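Stringent starvation protein B (Caulobacter vibrioides, PDB 2QAS) probably acts as an adaptor that delivers ssrA-tagged substrates to the ClpX ATPase of the ClpXP protease. Local coordinates at residues Gln62-Leu65 against Ser66-Asp70; Val105-Ala108 against Ala109-Arg112; Gly40-Glu43 against Pro44-Leu47. All blocks are in the same frame, centred on the assembly; numbering follows the deposited sequence.

Contact 1 (Gln62-Leu65 against Ser66-Asp70); sequences QDLL and SKYPD
Two donors of Ser66 converge on the carbonyl oxygen of Gln62. Ser66 N lies 3.1 Å from Gln62 O with an N-H...O angle of 150°, and Ser66 OG approaches Gln62 O to 2.7 Å from the opposite face of the carbonyl plane. With its chi1 of -55°, Ser66 carries OG beside its own backbone N, which folds the hydroxyl back over the preceding turn.

One residue on, helix 62-67 tightens: Lys67 N is 3.0 Å from Leu64 O, a three-residue step reached from above the carbonyl plane, while its bond to Asp63 O is weak. Tyr68 N makes two weak bonds, to Leu64 O and Leu65 O, and Tyr68 is where the backbone leaves helical geometry.

The packed side belongs to the buried Leu64. Its CD1 meets the ring edge of Tyr68 in plane, 3.9 Å from Tyr68 CE2, and CG of Lys67 lies over one face of that ring, offset toward its rim. By contrast, Gln62, Asp63 and Lys67 are exposed, and OD2 of Asp63 makes a long, weak ion pair with Lys101.

Tyr68 also packs on an apolar side chain of the bound peptide. The helix end is tied to the sheet where Tyr68 O accepts from Thr53 OG1 and Asp70 pairs through its backbone with Thr53, so the chain passes from helix 62-67 into strand 71-76 alongside the end of strand 47-52.

Contact 2 (Val105-Ala108 against Ala109-Arg112); sequences VPYA and ALTR
Two overlapping beta turns form the connection between strands 99-106 and 110-115, and Val105 at the end of the first strand packs back on Leu110 at the start of the second. Pro106 O accepts from Ala109 N at 3.0 Å, and one residue later Tyr107 O accepts from Leu110 N at 3.2 Å. The N-H...O angles are 143° and 146°, and both donors stand above the carbonyl planes, away from the lone pairs. The backbone angles of Tyr107, Ala108 and Ala109 are consistent with type I turns.

Inside the bend the contact is apolar. Val105 CG1 reaches Leu110 CD1 at 3.8 Å, the two side chains crossing at about a right angle, and is 4.1 Å from Ala109 CB. This methyl stands anti to the backbone N of Val105 (chi1 -179°), which directs it at the returning chain. Pro106 adds its ring carbon CD, 3.9 Å from Ala109 CB. The other methyl of Leu110, CD2, sits at the ring edge of Tyr107, near the ring plane and 4.4 Å from Tyr107 CD2.

The two strands belong to different antiparallel sheets, and this linker carries the chain from the three-stranded one to the four-stranded one. Phe90 on strand 89-96 touches both Val105 and Leu110, and Leu110 also meets Ile49 of strand 47-52 and Val28 of helix 16-35. Just beyond the turns, Thr111 and Arg112 both face Thr50 in a classic beta bulge. The buried Tyr107 leans on Lys29 and Leu32 of helix 16-35, its OH hydrogen-bonded to Gly86 O.

Contact 3 (Gly40-Glu43 against Pro44-Leu47); sequences GLPE and PHHL
Pro42 and His45 meet through backbone and ring together, closing a turn that has a cis peptide bond before Pro44. Its hydrogen bond runs from His45 N to Pro42 O, 3.1 Å long with an N-H...O angle of 152°. Together with the backbone angles of Glu43 and Pro44, that fits a type VIa turn. His46 ND1 donates to Pro44 O at 2.8 Å, in both the carbonyl plane and the ring plane, and Pro44 O has another partner in Ser117 OG.

Carbonyl oxygens also make close contacts with carbon: Pro42 O lies at the edge of the His45 ring, in plane, 3.1 Å from His45 CD2, and His45 O lies 3.3 Å from Leu41 CD1. With chi1 at -67°, Leu41 keeps CG beside its backbone N, which sends CD1 across the turn.

Between carbons, Pro42 CG is 3.9 Å from His45 CD2, and Leu41 CD1 is 4.0 Å from Leu47 CG. Across the subunit interface, Leu41 and His45 touch Met14 of the second subunit, Pro42 its Leu13 and Leu47 its Tyr16.

The in-plane bond of His46 ND1 and the bond of His45 ND1 to Asp115 OD2 restrict the rotation of each ring. A weak bond joins His45 NE2 to Leu13 N of the second subunit; the nearby carboxylate would probably favour a proton on ND1, leaving NE2 to accept at the dimer interface.

How the contacts relate
From the N terminus, helix 16-35 runs into contact 3, whose cis-proline turn at 42-45 reverses the chain into strand 47-52. Contact 1 follows, ending helix 62-67 just before strand 71-76. The chain then builds the three-stranded sheet, and contact 2 leads from its last strand into strand 110-115 of the other sheet. The three are local turns in series; none nests in or crosses another. Their centres lie about 16 Å (1 and 2), 20 Å (2 and 3) and 27 Å (1 and 3) apart, and no two of the contacts touch. Strand 47-52 relates them: contact 3 opens it, contact 2 packs against it, and Thr53 just beyond it meets contact 1.

Contact 1 (Gln62-Leu65 against Ser66-Asp70)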
loop_
_atom_site.group_PDB
_atom_site.type_symbol
_atom_site.label_atom_id
_atom_site.label_comp_id
_atom_site.label_asym_id
_atom_site.label_seq_id
_atom_site.Cartn_x
_atom_site.Cartn_y
_atom_site.Cartn_z
ATOM N N GLN A 62 12.301 -28.794 -7.774
ATOM C CA GLN A 62 13.536 -28.420 -8.456
ATOM C C GLN A 62 13.366 -28.474 -9.975
ATOM O O GLN A 62 13.840 -27.594 -10.694
ATOM C CB GLN A 62 14.675 -29.355 -8.022
ATOM C CG GLN A 62 16.045 -28.681 -7.951
ATOM C CD GLN A 62 17.158 -29.633 -7.526
ATOM O OE1 GLN A 62 17.535 -30.537 -8.274
ATOM N NE2 GLN A 62 17.685 -29.434 -6.319
ATOM N N ASP A 63 12.684 -29.509 -10.452
ATOM C CA ASP A 63 12.450 -29.689 -11.881
ATOM C C ASP A 63 11.697 -28.501 -12.465
ATOM O O ASP A 63 12.112 -27.918 -13.465
ATOM C CB ASP A 63 11.644 -30.969 -12.127
ATOM C CG ASP A 63 10.326 -30.991 -11.355
ATOM O OD1 ASP A 63 10.368 -31.130 -10.108
ATOM O OD2 ASP A 63 9.252 -30.862 -11.994
ATOM N N LEU A 64 10.586 -28.152 -11.829
ATOM C CA LEU A 64 9.751 -27.042 -12.268
ATOM C C LEU A 64 10.504 -25.715 -12.301
ATOM O O LEU A 64 10.491 -25.015 -13.311
ATOM C CB LEU A 64 8.534 -26.926 -11.346
ATOM C CG LEU A 64 7.581 -25.756 -11.584
ATOM C CD1 LEU A 64 7.062 -25.796 -13.009
ATOM C CD2 LEU A 64 6.440 -25.829 -10.583
ATOM N N LEU A 65 11.154 -25.373 -11.193
ATOM C CA LEU A 65 11.910 -24.128 -11.096
ATOM C C LEU A 65 12.961 -23.998 -12.198
ATOM O O LEU A 65 13.197 -22.905 -12.710
ATOM C CB LEU A 65 12.597 -24.028 -9.732
ATOM C CG LEU A 65 11.712 -23.966 -8.486
ATOM C CD1 LEU A 65 12.587 -23.844 -7.242
ATOM C CD2 LEU A 65 10.765 -22.787 -8.592
ATOM N N SER A 66 13.588 -25.115 -12.553
ATOM C CA SER A 66 14.619 -25.140 -13.593
ATOM C C SER A 66 14.052 -24.807 -14.973
ATOM O O SER A 66 14.754 -24.279 -15.838
ATOM C CB SER A 66 15.277 -26.520 -13.641
ATOM O OG SER A 66 15.786 -26.879 -12.369
ATOM N N LYS A 67 12.781 -25.125 -15.171
ATOM C CA LYS A 67 12.107 -24.864 -16.435
ATOM C C LYS A 67 11.882 -23.360 -16.623
ATOM O O LYS A 67 11.880 -22.859 -17.747
ATOM C CB LYS A 67 10.774 -25.611 -16.445
ATOM C CG LYS A 67 10.010 -25.567 -17.753
ATOM C CD LYS A 67 8.789 -26.476 -17.651
ATOM C CE LYS A 67 8.166 -26.754 -19.001
ATOM N NZ LYS A 67 7.157 -27.842 -18.886
ATOM N N TYR A 68 11.700 -22.648 -15.512
ATOM C CA TYR A 68 11.468 -21.206 -15.541
ATOM C C TYR A 68 12.602 -20.456 -14.848
ATOM O O TYR A 68 12.508 -20.106 -13.669
ATOM C CB TYR A 68 10.127 -20.898 -14.882
ATOM C CG TYR A 68 8.974 -21.513 -15.640
ATOM C CD1 TYR A 68 8.528 -20.953 -16.838
ATOM C CD2 TYR A 68 8.379 -22.700 -15.206
ATOM C CE1 TYR A 68 7.524 -21.558 -17.589
ATOM C CE2 TYR A 68 7.374 -23.315 -15.952
ATOM C CZ TYR A 68 6.955 -22.736 -17.142
ATOM O OH TYR A 68 5.973 -23.340 -17.891
ATOM N N PRO A 69 13.686 -20.183 -15.596
ATOM C CA PRO A 69 14.899 -19.485 -15.156
ATOM C C PRO A 69 14.671 -18.220 -14.324
ATOM O O PRO A 69 15.125 -18.147 -13.178
ATOM C CB PRO A 69 15.629 -19.201 -16.470
ATOM C CG PRO A 69 14.504 -19.079 -17.464
ATOM C CD PRO A 69 13.644 -20.252 -17.069
ATOM N N ASP A 70 13.990 -17.224 -14.888
ATOM C CA ASP A 70 13.743 -16.003 -14.127
ATOM C C ASP A 70 12.273 -15.733 -13.785
ATOM O O ASP A 70 11.902 -15.742 -12.616
ATOM C CB ASP A 70 14.344 -14.774 -14.838
ATOM C CG ASP A 70 13.585 -14.379 -16.099
ATOM O OD1 ASP A 70 13.551 -13.163 -16.407
ATOM O OD2 ASP A 70 13.039 -15.274 -16.784
#

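Contact 2 (Val105-Ala108 against Ala109-Arg112)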
loop_
_atom_site.group_PDB
_atom_site.type_symbol
_atom_site.label_atom_id
_atom_site.label_comp_id
_atom_site.label_asym_id
_atom_site.label_seq_id
_atom_site.Cartn_x
_atom_site.Cartn_y
_atom_site.Cartn_z
ATOM N N VAL A 105 5.656 -18.423 -2.630
ATOM C CA VAL A 105 6.146 -17.205 -3.255
ATOM C C VAL A 105 6.049 -16.007 -2.324
ATOM O O VAL A 105 4.989 -15.736 -1.756
ATOM C CB VAL A 105 5.351 -16.904 -4.544
ATOM C CG1 VAL A 105 5.877 -15.637 -5.201
ATOM C CG2 VAL A 105 5.446 -18.092 -5.490
ATOM N N PRO A 106 7.165 -15.284 -2.133
ATOM C CA PRO A 106 7.107 -14.117 -1.248
ATOM C C PRO A 106 6.468 -12.985 -2.035
ATOM O O PRO A 106 6.562 -12.949 -3.265
ATOM C CB PRO A 106 8.583 -13.835 -0.939
ATOM C CG PRO A 106 9.262 -15.145 -1.182
ATOM C CD PRO A 106 8.564 -15.639 -2.423
ATOM N N TYR A 107 5.803 -12.066 -1.349
ATOM C CA TYR A 107 5.205 -10.958 -2.068
ATOM C C TYR A 107 6.310 -10.102 -2.674
ATOM O O TYR A 107 6.097 -9.399 -3.658
ATOM C CB TYR A 107 4.315 -10.152 -1.132
ATOM C CG TYR A 107 3.208 -11.008 -0.571
ATOM C CD1 TYR A 107 3.197 -11.377 0.769
ATOM C CD2 TYR A 107 2.200 -11.507 -1.402
ATOM C CE1 TYR A 107 2.211 -12.226 1.274
ATOM C CE2 TYR A 107 1.212 -12.355 -0.909
ATOM C CZ TYR A 107 1.223 -12.712 0.428
ATOM O OH TYR A 107 0.266 -13.566 0.924
ATOM N N ALA A 108 7.504 -10.199 -2.097
ATOM C CA ALA A 108 8.655 -9.451 -2.579
ATOM C C ALA A 108 9.095 -9.946 -3.960
ATOM O O ALA A 108 9.655 -9.188 -4.757
ATOM C CB ALA A 108 9.805 -9.586 -1.596
ATOM N N ALA A 109 8.838 -11.217 -4.251
ATOM C CA ALA A 109 9.236 -11.779 -5.535
ATOM C C ALA A 109 8.317 -11.347 -6.677
ATOM O O ALA A 109 8.692 -11.434 -7.839
ATOM C CB ALA A 109 9.285 -13.285 -5.439
ATOM N N LEU A 110 7.124 -10.865 -6.343
ATOM C CA LEU A 110 6.162 -10.440 -7.353
ATOM C C LEU A 110 6.653 -9.352 -8.287
ATOM O O LEU A 110 7.371 -8.442 -7.874
ATOM C CB LEU A 110 4.880 -9.957 -6.684
ATOM C CG LEU A 110 3.794 -11.006 -6.485
ATOM C CD1 LEU A 110 4.365 -12.256 -5.841
ATOM C CD2 LEU A 110 2.710 -10.398 -5.627
ATOM N N THR A 111 6.252 -9.446 -9.551
ATOM C CA THR A 111 6.631 -8.445 -10.532
ATOM C C THR A 111 5.409 -7.997 -11.327
ATOM O O THR A 111 5.431 -6.959 -11.982
ATOM C CB THR A 111 7.712 -8.965 -11.509
ATOM O OG1 THR A 111 7.144 -9.933 -12.391
ATOM C CG2 THR A 111 8.857 -9.607 -10.746
ATOM N N ARG A 112 4.329 -8.764 -11.267
ATOM C CA ARG A 112 3.140 -8.364 -12.001
ATOM C C ARG A 112 1.874 -8.987 -11.434
ATOM O O ARG A 112 1.898 -10.107 -10.927
ATOM C CB ARG A 112 3.285 -8.733 -13.478
ATOM C CG ARG A 112 2.321 -7.981 -14.377
ATOM C CD ARG A 112 1.847 -8.832 -15.538
ATOM N NE ARG A 112 0.875 -8.117 -16.363
ATOM C CZ ARG A 112 0.043 -8.703 -17.221
ATOM N NH1 ARG A 112 0.061 -10.026 -17.369
ATOM N NH2 ARG A 112 -0.812 -7.968 -17.931
#

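Contact 3 (Gly40-Glu43 against Pro44-Leu47)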
loop_
_atom_site.group_PDB
_atom_site.type_symbol
_atom_site.label_atom_id
_atom_site.label_comp_id
_atom_site.label_asym_id
_atom_site.label_seq_id
_atom_site.Cartn_x
_atom_site.Cartn_y
_atom_site.Cartn_z
ATOM N N GLY A 40 -13.719 -19.326 -2.593
ATOM C CA GLY A 40 -12.850 -18.706 -3.575
ATOM C C GLY A 40 -13.214 -17.284 -3.955
ATOM O O GLY A 40 -13.938 -16.595 -3.239
ATOM N N LEU A 41 -12.695 -16.846 -5.095
ATOM C CA LEU A 41 -12.948 -15.506 -5.602
ATOM C C LEU A 41 -14.367 -15.376 -6.125
ATOM O O LEU A 41 -14.983 -16.363 -6.523
ATOM C CB LEU A 41 -11.994 -15.192 -6.757
ATOM C CG LEU A 41 -10.497 -15.056 -6.502
ATOM C CD1 LEU A 41 -9.749 -15.255 -7.810
ATOM C CD2 LEU A 41 -10.195 -13.697 -5.895
ATOM N N PRO A 42 -14.913 -14.149 -6.122
ATOM C CA PRO A 42 -16.272 -13.950 -6.629
ATOM C C PRO A 42 -16.163 -13.900 -8.152
ATOM O O PRO A 42 -15.586 -12.962 -8.706
ATOM C CB PRO A 42 -16.667 -12.604 -6.031
ATOM C CG PRO A 42 -15.361 -11.866 -6.001
ATOM C CD PRO A 42 -14.401 -12.921 -5.488
ATOM N N GLU A 43 -16.688 -14.918 -8.827
ATOM C CA GLU A 43 -16.613 -14.963 -10.286
ATOM C C GLU A 43 -17.175 -13.692 -10.916
ATOM O O GLU A 43 -18.057 -13.045 -10.351
ATOM C CB GLU A 43 -17.350 -16.192 -10.826
ATOM C CG GLU A 43 -18.680 -16.491 -10.146
ATOM C CD GLU A 43 -18.510 -17.214 -8.817
ATOM O OE1 GLU A 43 -17.752 -18.212 -8.792
ATOM O OE2 GLU A 43 -19.133 -16.798 -7.807
ATOM N N PRO A 44 -16.678 -13.323 -12.107
ATOM C CA PRO A 44 -15.645 -13.990 -12.911
ATOM C C PRO A 44 -14.194 -13.642 -12.572
ATOM O O PRO A 44 -13.299 -13.862 -13.386
ATOM C CB PRO A 44 -15.997 -13.551 -14.324
ATOM C CG PRO A 44 -16.382 -12.115 -14.097
ATOM C CD PRO A 44 -17.279 -12.208 -12.865
ATOM N N HIS A 45 -13.952 -13.096 -11.385
ATOM C CA HIS A 45 -12.593 -12.720 -11.002
ATOM C C HIS A 45 -11.623 -13.893 -10.885
ATOM O O HIS A 45 -11.945 -14.928 -10.306
ATOM C CB HIS A 45 -12.612 -11.958 -9.674
ATOM C CG HIS A 45 -13.249 -10.607 -9.760
ATOM N ND1 HIS A 45 -12.598 -9.508 -10.277
ATOM C CD2 HIS A 45 -14.485 -10.179 -9.407
ATOM C CE1 HIS A 45 -13.402 -8.461 -10.239
ATOM N NE2 HIS A 45 -14.554 -8.843 -9.716
ATOM N N HIS A 46 -10.445 -13.719 -11.473
ATOM C CA HIS A 46 -9.374 -14.702 -11.412
ATOM C C HIS A 46 -8.061 -13.934 -11.482
ATOM O O HIS A 46 -8.031 -12.803 -11.976
ATOM C CB HIS A 46 -9.482 -15.750 -12.529
ATOM C CG HIS A 46 -9.586 -15.184 -13.908
ATOM N ND1 HIS A 46 -10.691 -14.481 -14.344
ATOM C CD2 HIS A 46 -8.742 -15.254 -14.964
ATOM C CE1 HIS A 46 -10.521 -14.142 -15.610
ATOM N NE2 HIS A 46 -9.347 -14.600 -16.011
ATOM N N LEU A 47 -6.974 -14.530 -10.995
ATOM C CA LEU A 47 -5.708 -13.806 -10.968
ATOM C C LEU A 47 -4.530 -14.382 -11.730
ATOM O O LEU A 47 -4.379 -15.585 -11.851
ATOM C CB LEU A 47 -5.276 -13.594 -9.506
ATOM C CG LEU A 47 -6.383 -13.230 -8.502
ATOM C CD1 LEU A 47 -5.800 -13.095 -7.110
ATOM C CD2 LEU A 47 -7.065 -11.933 -8.912
#